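Local coordinates for protein cpftsy (Physcomitrella patens, PDB 4AK9) that probably acts as the chloroplast receptor of the signal recognition particle, a SIMIBI-class GTPase that takes part in protein transport during chloroplast biogenesis, at residues T105-Q110 with Q305-Q310; G128-L133 with E164-R169; A151-T154 with A158-E161; P236-L241 with P291-G296. One frame throughout, in Å; residues are numbered along the deposited sequence.

In the fold
Interaction 1 spans the longest stretch of chain among the four, and the other three fall within it. Interaction 3 is nested in turn inside interaction 2, and interaction 4 follows both. Interactions 2 and 3 share helix 158-170 and have centres about 10 Å apart, on the side of the GTPase domain that carries the P-loop sequence. Interactions 1 and 4, with centres about 9 Å apart, touch directly and meet at the sheet edge where strands 292-296 and 304-306 are neighbours. The centres of interactions 1 and 3 lie about 28 Å apart. One pair of contacts thus joins elements near the probable nucleotide site, and the other ties the sheet to the loop that follows helix 85-101.

Interaction 1. Residues T105-Q110 with Q305-Q310; sequences TTTELQ and QPFDAQ
Thr107 and Phe307 carry nearly all of this small contact, and they meet both through carbon atoms and through a water molecule. The methyl CG2 of Thr107 comes up to the rim of the Phe307 ring, near its plane, and lies 4.2 Å from CD2. The two side chains cross at about a right angle. With its CG anti to the backbone N (chi1 -174°), Phe307 brings the CD2 edge of its ring to the Thr107 methyl, while its carbonyl faces the hydroxyl. Thr107 OG1 and Phe307 O are 3.4 Å apart. A water also bridges them, lying 2.6 Å from Thr107 OG1 and donating to Phe307 O over 3.1 Å, which gives the carbonyl a polar partner.

The loop that presents Thr107 is held by its own side chains. Thr106 OG1 accepts a nearly straight bond from Glu108 N (3.1 Å, 165° at the hydrogen), which makes an ST turn around Thr107. Beyond the turn, Leu109 packs on Lys293 and Phe294, which joins the loop to strand 292-296. Phe307 in turn meets the ring of Phe312, with planes at about 50°, and its backbone bonds to Lys293.

Immediately after Phe307, Asp308 occupies the N-cap position of helix 309-316. The contact therefore sits at a strand-to-helix junction, where the antiparallel edge strand 304-306 of the SRP-type GTPase sheet passes into the C-terminal helix and meets the linker that runs from helix 85-101 to strand 117-123.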
loop_
_atom_site.group_PDB
_atom_site.type_symbol
_atom_site.label_atom_id
_atom_site.label_comp_id
_atom_site.label_asym_id
_atom_site.label_seq_id
_atom_site.Cartn_x
_atom_site.Cartn_y
_atom_site.Cartn_z
ATOM N N THR A 105 -12.123 18.380 -11.415
ATOM C CA THR A 105 -13.011 18.677 -12.521
ATOM C C THR A 105 -13.882 17.453 -12.832
ATOM O O THR A 105 -13.713 16.384 -12.232
ATOM C CB THR A 105 -12.209 19.093 -13.759
ATOM O OG1 THR A 105 -11.176 18.124 -13.999
ATOM C CG2 THR A 105 -11.572 20.454 -13.525
ATOM N N THR A 106 -14.819 17.619 -13.758
ATOM C CA THR A 106 -15.757 16.552 -14.091
ATOM C C THR A 106 -15.099 15.218 -14.514
ATOM O O THR A 106 -14.019 15.185 -15.130
ATOM C CB THR A 106 -16.698 17.004 -15.214
ATOM O OG1 THR A 106 -17.602 15.947 -15.525
ATOM C CG2 THR A 106 -15.909 17.367 -16.470
ATOM N N THR A 107 -15.751 14.118 -14.163
ATOM C CA THR A 107 -15.270 12.793 -14.549
ATOM C C THR A 107 -15.528 12.517 -16.030
ATOM O O THR A 107 -14.986 11.548 -16.603
ATOM C CB THR A 107 -15.955 11.684 -13.707
ATOM O OG1 THR A 107 -17.387 11.771 -13.875
ATOM C CG2 THR A 107 -15.618 11.849 -12.244
ATOM N N GLU A 108 -16.396 13.322 -16.638
ATOM C CA GLU A 108 -16.754 13.116 -18.041
ATOM C C GLU A 108 -15.603 13.380 -18.985
ATOM O O GLU A 108 -14.760 14.250 -18.739
ATOM C CB GLU A 108 -17.903 14.048 -18.474
ATOM C CG GLU A 108 -19.198 13.901 -17.669
ATOM C CD GLU A 108 -19.989 12.643 -18.033
ATOM O OE1 GLU A 108 -19.988 12.248 -19.228
ATOM O OE2 GLU A 108 -20.618 12.053 -17.115
ATOM N N LEU A 109 -15.590 12.659 -20.106
ATOM C CA LEU A 109 -14.643 12.993 -21.165
ATOM C C LEU A 109 -15.061 14.320 -21.805
ATOM O O LEU A 109 -16.257 14.575 -22.004
ATOM C CB LEU A 109 -14.615 11.900 -22.216
ATOM C CG LEU A 109 -14.072 10.574 -21.708
ATOM C CD1 LEU A 109 -14.195 9.537 -22.798
ATOM C CD2 LEU A 109 -12.625 10.722 -21.257
ATOM N N GLN A 110 -14.083 15.164 -22.112
ATOM C CA GLN A 110 -14.342 16.487 -22.674
ATOM C C GLN A 110 -13.966 16.451 -24.131
ATOM O O GLN A 110 -12.796 16.633 -24.498
ATOM C CB GLN A 110 -13.483 17.545 -21.977
ATOM C CG GLN A 110 -13.569 17.538 -20.462
ATOM C CD GLN A 110 -14.858 18.141 -19.958
ATOM O OE1 GLN A 110 -14.977 19.366 -19.811
ATOM N NE2 GLN A 110 -15.840 17.287 -19.689
ATOM N N GLN A 305 -15.853 0.899 -16.617
ATOM C CA GLN A 305 -17.032 1.689 -16.269
ATOM C C GLN A 305 -16.646 3.130 -15.990
ATOM O O GLN A 305 -15.580 3.388 -15.424
ATOM C CB GLN A 305 -17.721 1.092 -15.041
ATOM C CG GLN A 305 -18.415 -0.243 -15.345
ATOM C CD GLN A 305 -19.540 -0.051 -16.345
ATOM O OE1 GLN A 305 -20.355 0.875 -16.203
ATOM N NE2 GLN A 305 -19.592 -0.902 -17.367
ATOM N N PRO A 306 -17.523 4.072 -16.374
ATOM C CA PRO A 306 -17.275 5.481 -16.077
ATOM C C PRO A 306 -17.377 5.670 -14.565
ATOM O O PRO A 306 -18.200 5.018 -13.918
ATOM C CB PRO A 306 -18.408 6.210 -16.805
ATOM C CG PRO A 306 -19.499 5.149 -16.962
ATOM C CD PRO A 306 -18.756 3.862 -17.164
ATOM N N PHE A 307 -16.529 6.525 -14.000
ATOM C CA PHE A 307 -16.511 6.683 -12.564
ATOM C C PHE A 307 -17.605 7.632 -12.068
ATOM O O PHE A 307 -17.875 8.673 -12.665
ATOM C CB PHE A 307 -15.135 7.186 -12.107
ATOM C CG PHE A 307 -14.984 7.228 -10.617
ATOM C CD1 PHE A 307 -14.789 6.067 -9.902
ATOM C CD2 PHE A 307 -15.047 8.442 -9.937
ATOM C CE1 PHE A 307 -14.662 6.092 -8.501
ATOM C CE2 PHE A 307 -14.901 8.477 -8.560
ATOM C CZ PHE A 307 -14.718 7.301 -7.847
ATOM N N ASP A 308 -18.245 7.276 -10.963
ATOM C CA ASP A 308 -19.144 8.197 -10.280
ATOM C C ASP A 308 -18.912 8.053 -8.781
ATOM O O ASP A 308 -18.968 6.946 -8.248
ATOM C CB ASP A 308 -20.606 7.880 -10.610
ATOM C CG ASP A 308 -21.564 8.738 -9.830
ATOM O OD1 ASP A 308 -21.618 9.964 -10.108
ATOM O OD2 ASP A 308 -22.262 8.216 -8.926
ATOM N N ALA A 309 -18.663 9.173 -8.108
ATOM C CA ALA A 309 -18.252 9.159 -6.705
ATOM C C ALA A 309 -19.329 8.555 -5.803
ATOM O O ALA A 309 -19.056 7.738 -4.952
ATOM C CB ALA A 309 -17.918 10.562 -6.255
ATOM N N GLN A 310 -20.580 8.955 -5.995
ATOM C CA GLN A 310 -21.628 8.346 -5.173
ATOM C C GLN A 310 -21.754 6.822 -5.366
ATOM O O GLN A 310 -21.872 6.076 -4.393
ATOM C CB GLN A 310 -22.967 9.057 -5.368
ATOM C CG GLN A 310 -23.974 8.728 -4.270
ATOM C CD GLN A 310 -23.458 9.043 -2.876
ATOM O OE1 GLN A 310 -23.196 10.204 -2.536
ATOM N NE2 GLN A 310 -23.301 7.996 -2.049
HETATM O O HOH W 1 -18.175 9.900 -15.531
#

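Interaction 2. Residues G128-L133 with E164-R169; sequences GKTTTL and EVWAQR
Trp166 of helix 158-170 reaches across to Thr130 and Thr131 of helix 126-142, mostly by van der Waals contact. The methyl CG2 of Thr130 lies 3.9 Å from Trp166 CD1, and the two side chains cross obliquely. This methyl stands anti to the backbone N, with OG1 beside N (chi1 -59°), which presents it to the indole. At the six-membered ring, Thr131 CG2 comes within 4.3 Å of Trp166 CZ2. The backbone carbonyl oxygens of both threonines lie over the same face of the indole. On the other face, Arg169 places NH1 3.1 Å above the Trp166 plane, offset toward the rim, with the guanidinium turned edge-on to the ring.

Between the two segments no direct hydrogen bond forms, and one water makes the polar link. It accepts the indole N-H of Trp166 NE1 in the ring plane at 2.7 Å, and its bond to Thr131 OG1 is weak at 3.3 Å.

Both threonine hydroxyls are bonded within their own helix, Thr130 OG1 to Gly126 O and Thr131 OG1 to Gly127 O. The helix behind the probable P-loop thus meets the indole mainly through methyl, backbone and carbonyl surfaces, while one ordered water satisfies the indole N-H.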
loop_
_atom_site.group_PDB
_atom_site.type_symbol
_atom_site.label_atom_id
_atom_site.label_comp_id
_atom_site.label_asym_id
_atom_site.label_seq_id
_atom_site.Cartn_x
_atom_site.Cartn_y
_atom_site.Cartn_z
ATOM N N GLY A 128 -1.968 -3.250 -20.426
ATOM C CA GLY A 128 -3.086 -2.643 -19.731
ATOM C C GLY A 128 -3.630 -1.482 -20.540
ATOM O O GLY A 128 -4.863 -1.309 -20.647
ATOM N N LYS A 129 -2.710 -0.687 -21.088
ATOM C CA LYS A 129 -3.053 0.431 -21.960
ATOM C C LYS A 129 -3.794 -0.058 -23.197
ATOM O O LYS A 129 -4.822 0.514 -23.576
ATOM C CB LYS A 129 -1.802 1.206 -22.397
ATOM C CG LYS A 129 -1.133 2.006 -21.318
ATOM C CD LYS A 129 -0.062 2.977 -21.907
ATOM C CE LYS A 129 1.095 2.254 -22.572
ATOM N NZ LYS A 129 2.284 3.182 -22.692
ATOM N N THR A 130 -3.284 -1.123 -23.804
ATOM C CA THR A 130 -3.895 -1.685 -25.019
ATOM C C THR A 130 -5.320 -2.157 -24.750
ATOM O O THR A 130 -6.263 -1.815 -25.479
ATOM C CB THR A 130 -3.058 -2.854 -25.576
ATOM O OG1 THR A 130 -1.736 -2.382 -25.875
ATOM C CG2 THR A 130 -3.689 -3.373 -26.845
ATOM N N THR A 131 -5.488 -2.924 -23.679
ATOM C CA THR A 131 -6.797 -3.410 -23.298
ATOM C C THR A 131 -7.740 -2.261 -23.007
ATOM O O THR A 131 -8.882 -2.259 -23.459
ATOM C CB THR A 131 -6.672 -4.303 -22.030
ATOM O OG1 THR A 131 -5.956 -5.491 -22.371
ATOM C CG2 THR A 131 -8.032 -4.677 -21.514
ATOM N N THR A 132 -7.261 -1.255 -22.275
ATOM C CA THR A 132 -8.126 -0.111 -21.947
ATOM C C THR A 132 -8.597 0.629 -23.197
ATOM O O THR A 132 -9.773 1.023 -23.287
ATOM C CB THR A 132 -7.429 0.859 -20.962
ATOM O OG1 THR A 132 -7.102 0.126 -19.772
ATOM C CG2 THR A 132 -8.366 2.038 -20.592
ATOM N N LEU A 133 -7.657 0.824 -24.114
ATOM C CA LEU A 133 -7.877 1.428 -25.422
ATOM C C LEU A 133 -9.022 0.677 -26.139
ATOM O O LEU A 133 -9.962 1.286 -26.634
ATOM C CB LEU A 133 -6.569 1.329 -26.221
ATOM C CG LEU A 133 -5.999 2.549 -26.967
ATOM C CD1 LEU A 133 -6.894 3.738 -26.817
ATOM C CD2 LEU A 133 -4.590 2.879 -26.479
ATOM N N GLU A 164 -4.540 -3.852 -33.125
ATOM C CA GLU A 164 -5.226 -4.245 -34.362
ATOM C C GLU A 164 -6.368 -5.226 -34.070
ATOM O O GLU A 164 -7.452 -5.153 -34.656
ATOM C CB GLU A 164 -4.214 -4.866 -35.330
ATOM C CG GLU A 164 -4.638 -4.855 -36.791
ATOM C CD GLU A 164 -3.472 -5.117 -37.735
ATOM O OE1 GLU A 164 -2.405 -5.579 -37.257
ATOM O OE2 GLU A 164 -3.624 -4.849 -38.951
ATOM N N VAL A 165 -6.144 -6.123 -33.117
ATOM C CA VAL A 165 -7.183 -7.061 -32.728
ATOM C C VAL A 165 -8.374 -6.338 -32.106
ATOM O O VAL A 165 -9.536 -6.647 -32.386
ATOM C CB VAL A 165 -6.627 -8.130 -31.765
ATOM C CG1 VAL A 165 -7.704 -9.120 -31.402
ATOM C CG2 VAL A 165 -5.437 -8.853 -32.409
ATOM N N TRP A 166 -8.079 -5.351 -31.267
ATOM C CA TRP A 166 -9.144 -4.565 -30.672
ATOM C C TRP A 166 -9.870 -3.733 -31.704
ATOM O O TRP A 166 -11.097 -3.509 -31.586
ATOM C CB TRP A 166 -8.589 -3.674 -29.564
ATOM C CG TRP A 166 -8.320 -4.450 -28.316
ATOM C CD1 TRP A 166 -7.112 -4.889 -27.864
ATOM C CD2 TRP A 166 -9.297 -4.935 -27.396
ATOM N NE1 TRP A 166 -7.272 -5.578 -26.686
ATOM C CE2 TRP A 166 -8.604 -5.630 -26.386
ATOM C CE3 TRP A 166 -10.691 -4.829 -27.319
ATOM C CZ2 TRP A 166 -9.255 -6.214 -25.311
ATOM C CZ3 TRP A 166 -11.333 -5.411 -26.261
ATOM C CH2 TRP A 166 -10.616 -6.098 -25.264
ATOM N N ALA A 167 -9.142 -3.263 -32.711
ATOM C CA ALA A 167 -9.786 -2.454 -33.751
ATOM C C ALA A 167 -10.835 -3.330 -34.432
ATOM O O ALA A 167 -11.989 -2.920 -34.645
ATOM C CB ALA A 167 -8.758 -1.955 -34.751
ATOM N N GLN A 168 -10.436 -4.567 -34.707
ATOM C CA GLN A 168 -11.328 -5.547 -35.350
ATOM C C GLN A 168 -12.550 -5.906 -34.527
ATOM O O GLN A 168 -13.683 -5.859 -35.033
ATOM C CB GLN A 168 -10.560 -6.822 -35.708
ATOM C CG GLN A 168 -9.652 -6.644 -36.905
ATOM C CD GLN A 168 -10.446 -6.413 -38.194
ATOM O OE1 GLN A 168 -11.216 -7.277 -38.626
ATOM N NE2 GLN A 168 -10.261 -5.236 -38.806
ATOM N N ARG A 169 -12.337 -6.259 -33.263
ATOM C CA ARG A 169 -13.442 -6.596 -32.378
ATOM C C ARG A 169 -14.435 -5.449 -32.244
ATOM O O ARG A 169 -15.658 -5.665 -32.092
ATOM C CB ARG A 169 -12.887 -6.970 -30.998
ATOM C CG ARG A 169 -13.928 -7.329 -29.962
ATOM C CD ARG A 169 -13.253 -7.955 -28.739
ATOM N NE ARG A 169 -12.269 -8.950 -29.163
ATOM C CZ ARG A 169 -11.020 -9.027 -28.717
ATOM N NH1 ARG A 169 -10.575 -8.192 -27.776
ATOM N NH2 ARG A 169 -10.217 -9.965 -29.195
HETATM O O HOH W 2 -4.954 -6.263 -25.444
#

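Interaction 3. Residues A151-T154 with A158-E161; sequences AGDT and AAGE
Close van der Waals packing joins Ala151 and Asp153, in the loop after strand 147-150, to Gly160 and Ala159, in helix 158-170. The two segments belong to a strand-loop-helix unit of the P-loop GTPase domain. Asp153 opens the Asp-Thr-Phe-Arg-Ala-Ala-Ala sequence characteristic of SRP-type GTPases, which corresponds to their G2 region. The side chain of Asp153 also touches residues of the probable Walker A loop, consistent with a place beside the nucleotide site. Part of the connecting loop is not modelled, as might be expected of a flexible segment.

The contact has two parts. At the first, Ala151 CB rests on the backbone of Gly160, 4.0 Å from CA; because Gly160 has no side chain, the CA atoms of Ala151 and Gly160 come within 5.2 Å. Ala151 also pairs through its backbone with Val175 of the edge strand 173-175.

At the second, the chain bends at Asp153, the centre of an inverse gamma turn closed by a weak bond of 3.1 Å from Thr154 N to Gly152 O. The turn brings the Asp153 carbonyl and side chain to the same helix residue. With CG anti to the backbone N (chi1 -175°), the carboxylate lies alongside the methyl of Ala159, and OD1 makes a weak bond to Ser208 OG. Ala159 CB thereby touches two oxygens of one residue, Asp153 O at 3.5 Å and Asp153 OD2 at 3.8 Å.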
loop_
_atom_site.group_PDB
_atom_site.type_symbol
_atom_site.label_atom_id
_atom_site.label_comp_id
_atom_site.label_asym_id
_atom_site.label_seq_id
_atom_site.Cartn_x
_atom_site.Cartn_y
_atom_site.Cartn_z
ATOM N N ALA A 151 -1.599 3.473 -33.359
ATOM C CA ALA A 151 -0.639 2.606 -32.683
ATOM C C ALA A 151 0.687 3.307 -32.443
ATOM O O ALA A 151 1.688 3.031 -33.124
ATOM C CB ALA A 151 -0.433 1.310 -33.461
ATOM N N GLY A 152 0.702 4.210 -31.458
ATOM C CA GLY A 152 1.879 5.025 -31.218
ATOM C C GLY A 152 2.855 4.412 -30.236
ATOM O O GLY A 152 3.924 4.958 -29.993
ATOM N N ASP A 153 2.485 3.272 -29.653
ATOM C CA ASP A 153 3.442 2.508 -28.861
ATOM C C ASP A 153 4.260 1.670 -29.838
ATOM O O ASP A 153 3.911 0.520 -30.128
ATOM C CB ASP A 153 2.713 1.606 -27.861
ATOM C CG ASP A 153 3.669 0.855 -26.917
ATOM O OD1 ASP A 153 4.907 0.842 -27.157
ATOM O OD2 ASP A 153 3.163 0.261 -25.922
ATOM N N THR A 154 5.326 2.264 -30.367
ATOM C CA THR A 154 6.217 1.597 -31.313
ATOM C C THR A 154 7.291 0.834 -30.542
ATOM O O THR A 154 8.354 0.521 -31.070
ATOM C CB THR A 154 6.867 2.608 -32.325
ATOM O OG1 THR A 154 7.780 3.482 -31.638
ATOM C CG2 THR A 154 5.792 3.440 -33.037
ATOM N N ALA A 158 4.608 -5.755 -30.828
ATOM C CA ALA A 158 3.397 -6.534 -30.613
ATOM C C ALA A 158 2.260 -5.635 -30.156
ATOM O O ALA A 158 1.081 -5.965 -30.332
ATOM C CB ALA A 158 3.646 -7.617 -29.585
ATOM N N ALA A 159 2.624 -4.512 -29.537
ATOM C CA ALA A 159 1.645 -3.508 -29.121
ATOM C C ALA A 159 0.684 -3.142 -30.274
ATOM O O ALA A 159 -0.555 -3.196 -30.108
ATOM C CB ALA A 159 2.361 -2.259 -28.589
ATOM N N GLY A 160 1.256 -2.800 -31.433
ATOM C CA GLY A 160 0.483 -2.500 -32.627
ATOM C C GLY A 160 -0.425 -3.655 -33.043
ATOM O O GLY A 160 -1.599 -3.455 -33.388
ATOM N N GLU A 161 0.100 -4.875 -32.986
ATOM C CA GLU A 161 -0.692 -6.047 -33.362
ATOM C C GLU A 161 -1.866 -6.276 -32.397
ATOM O O GLU A 161 -2.984 -6.615 -32.806
ATOM C CB GLU A 161 0.205 -7.281 -33.411
ATOM C CG GLU A 161 1.494 -7.056 -34.182
ATOM C CD GLU A 161 2.443 -8.249 -34.108
ATOM O OE1 GLU A 161 2.156 -9.201 -33.347
ATOM O OE2 GLU A 161 3.479 -8.230 -34.812
#

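Interaction 4. Residues P236-L241 with P291-G296; sequences PNEVLL and PVKFVG
Glu238 and Lys293 approach from opposite directions and meet in a buried salt bridge, with NZ reaching both carboxylate oxygens. The lysine chain is extended beyond CG, while the glutamate is bent at chi2 (-75°), which turns its carboxylate toward the ammonium group. Lys293 NZ lies 3.0 Å from Glu238 OE2 and 3.1 Å from Glu238 OE1, although each hydrogen bond is weak in geometry. Leu240 meets the same lysine differently: the two side chains cross at about a right angle, and Leu240 CD2 packs 4.1 Å from Lys293 CD, against the aliphatic part of the chain.

The strands that carry these residues, 238-244 and 292-296, run parallel in the sheet of the P-loop GTPase fold but are not neighbours. Strand 266-270 lies between them, and the side chains bridge over it. Leu240 also packs on Ile268 of this intervening strand.

Further bonds hold the buried charges in place. Glu238 OE1 is bonded to Thr265 OG1 and OE2 to the backbone N of Gln110, partners that probably help to stabilise a negative carboxylate. Lys293 NZ also donates to Glu108 O, in the loop that precedes strand 117-123.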
loop_
_atom_site.group_PDB
_atom_site.type_symbol
_atom_site.label_atom_id
_atom_site.label_comp_id
_atom_site.label_asym_id
_atom_site.label_seq_id
_atom_site.Cartn_x
_atom_site.Cartn_y
_atom_site.Cartn_z
ATOM N N PRO A 236 -4.273 17.284 -27.715
ATOM C CA PRO A 236 -5.240 16.250 -27.272
ATOM C C PRO A 236 -6.338 16.823 -26.375
ATOM O O PRO A 236 -6.059 17.707 -25.550
ATOM C CB PRO A 236 -4.367 15.252 -26.474
ATOM C CG PRO A 236 -3.170 16.108 -25.962
ATOM C CD PRO A 236 -2.946 17.174 -27.058
ATOM N N ASN A 237 -7.564 16.319 -26.503
ATOM C CA ASN A 237 -8.655 16.752 -25.635
ATOM C C ASN A 237 -8.573 16.096 -24.255
ATOM O O ASN A 237 -8.998 16.688 -23.275
ATOM C CB ASN A 237 -9.983 16.409 -26.279
ATOM C CG ASN A 237 -10.138 17.066 -27.637
ATOM O OD1 ASN A 237 -9.568 16.606 -28.627
ATOM N ND2 ASN A 237 -10.890 18.158 -27.680
ATOM N N GLU A 238 -8.018 14.884 -24.215
ATOM C CA GLU A 238 -7.800 14.138 -22.967
ATOM C C GLU A 238 -6.434 13.466 -23.003
ATOM O O GLU A 238 -5.971 13.020 -24.056
ATOM C CB GLU A 238 -8.912 13.081 -22.770
ATOM C CG GLU A 238 -10.332 13.641 -22.555
ATOM C CD GLU A 238 -10.531 14.219 -21.151
ATOM O OE1 GLU A 238 -9.762 13.857 -20.210
ATOM O OE2 GLU A 238 -11.472 15.027 -20.962
ATOM N N VAL A 239 -5.767 13.420 -21.856
ATOM C CA VAL A 239 -4.574 12.590 -21.670
ATOM C C VAL A 239 -4.932 11.688 -20.463
ATOM O O VAL A 239 -5.069 12.136 -19.315
ATOM C CB VAL A 239 -3.257 13.402 -21.417
ATOM C CG1 VAL A 239 -2.065 12.488 -21.155
ATOM C CG2 VAL A 239 -2.952 14.351 -22.603
ATOM N N LEU A 240 -5.158 10.420 -20.755
ATOM C CA LEU A 240 -5.684 9.505 -19.750
ATOM C C LEU A 240 -4.563 8.580 -19.309
ATOM O O LEU A 240 -3.989 7.839 -20.106
ATOM C CB LEU A 240 -6.868 8.715 -20.342
ATOM C CG LEU A 240 -8.018 9.592 -20.809
ATOM C CD1 LEU A 240 -9.110 8.747 -21.490
ATOM C CD2 LEU A 240 -8.590 10.376 -19.622
ATOM N N LEU A 241 -4.226 8.635 -18.017
ATOM C CA LEU A 241 -3.188 7.775 -17.457
ATOM C C LEU A 241 -3.784 6.454 -16.891
ATOM O O LEU A 241 -4.665 6.466 -16.007
ATOM C CB LEU A 241 -2.421 8.554 -16.361
ATOM C CG LEU A 241 -1.408 7.729 -15.577
ATOM C CD1 LEU A 241 -0.271 7.230 -16.470
ATOM C CD2 LEU A 241 -0.827 8.531 -14.408
ATOM N N PRO A 291 -9.232 13.936 -11.647
ATOM C CA PRO A 291 -10.291 12.941 -11.439
ATOM C C PRO A 291 -9.937 11.548 -11.975
ATOM O O PRO A 291 -9.155 11.371 -12.926
ATOM C CB PRO A 291 -11.480 13.538 -12.223
ATOM C CG PRO A 291 -10.820 14.335 -13.339
ATOM C CD PRO A 291 -9.622 14.966 -12.634
ATOM N N VAL A 292 -10.481 10.539 -11.312
ATOM C CA VAL A 292 -10.540 9.193 -11.893
ATOM C C VAL A 292 -11.749 9.219 -12.841
ATOM O O VAL A 292 -12.853 9.624 -12.435
ATOM C CB VAL A 292 -10.732 8.121 -10.791
ATOM C CG1 VAL A 292 -11.129 6.773 -11.436
ATOM C CG2 VAL A 292 -9.443 7.964 -9.964
ATOM N N LYS A 293 -11.549 8.832 -14.106
ATOM C CA LYS A 293 -12.609 8.932 -15.099
ATOM C C LYS A 293 -13.262 7.581 -15.428
ATOM O O LYS A 293 -14.464 7.537 -15.752
ATOM C CB LYS A 293 -12.085 9.613 -16.383
ATOM C CG LYS A 293 -11.690 11.093 -16.146
ATOM C CD LYS A 293 -11.701 11.959 -17.426
ATOM C CE LYS A 293 -11.691 13.448 -16.975
ATOM N NZ LYS A 293 -11.883 14.419 -18.085
ATOM N N PHE A 294 -12.477 6.509 -15.345
ATOM C CA PHE A 294 -12.980 5.125 -15.510
ATOM C C PHE A 294 -12.351 4.188 -14.478
ATOM O O PHE A 294 -11.186 4.391 -14.058
ATOM C CB PHE A 294 -12.642 4.601 -16.910
ATOM C CG PHE A 294 -13.326 5.365 -18.011
ATOM C CD1 PHE A 294 -12.733 6.504 -18.557
ATOM C CD2 PHE A 294 -14.558 4.959 -18.482
ATOM C CE1 PHE A 294 -13.376 7.219 -19.574
ATOM C CE2 PHE A 294 -15.221 5.685 -19.505
ATOM C CZ PHE A 294 -14.612 6.817 -20.040
ATOM N N VAL A 295 -13.097 3.153 -14.081
ATOM C CA VAL A 295 -12.513 2.046 -13.322
ATOM C C VAL A 295 -12.744 0.715 -14.058
ATOM O O VAL A 295 -13.833 0.480 -14.579
ATOM C CB VAL A 295 -13.114 1.955 -11.918
ATOM C CG1 VAL A 295 -12.629 3.135 -11.073
ATOM C CG2 VAL A 295 -14.650 1.972 -11.991
ATOM N N GLY A 296 -11.708 -0.109 -14.117
ATOM C CA GLY A 296 -11.798 -1.432 -14.710
ATOM C C GLY A 296 -12.161 -2.399 -13.615
ATOM O O GLY A 296 -11.412 -2.549 -12.633
#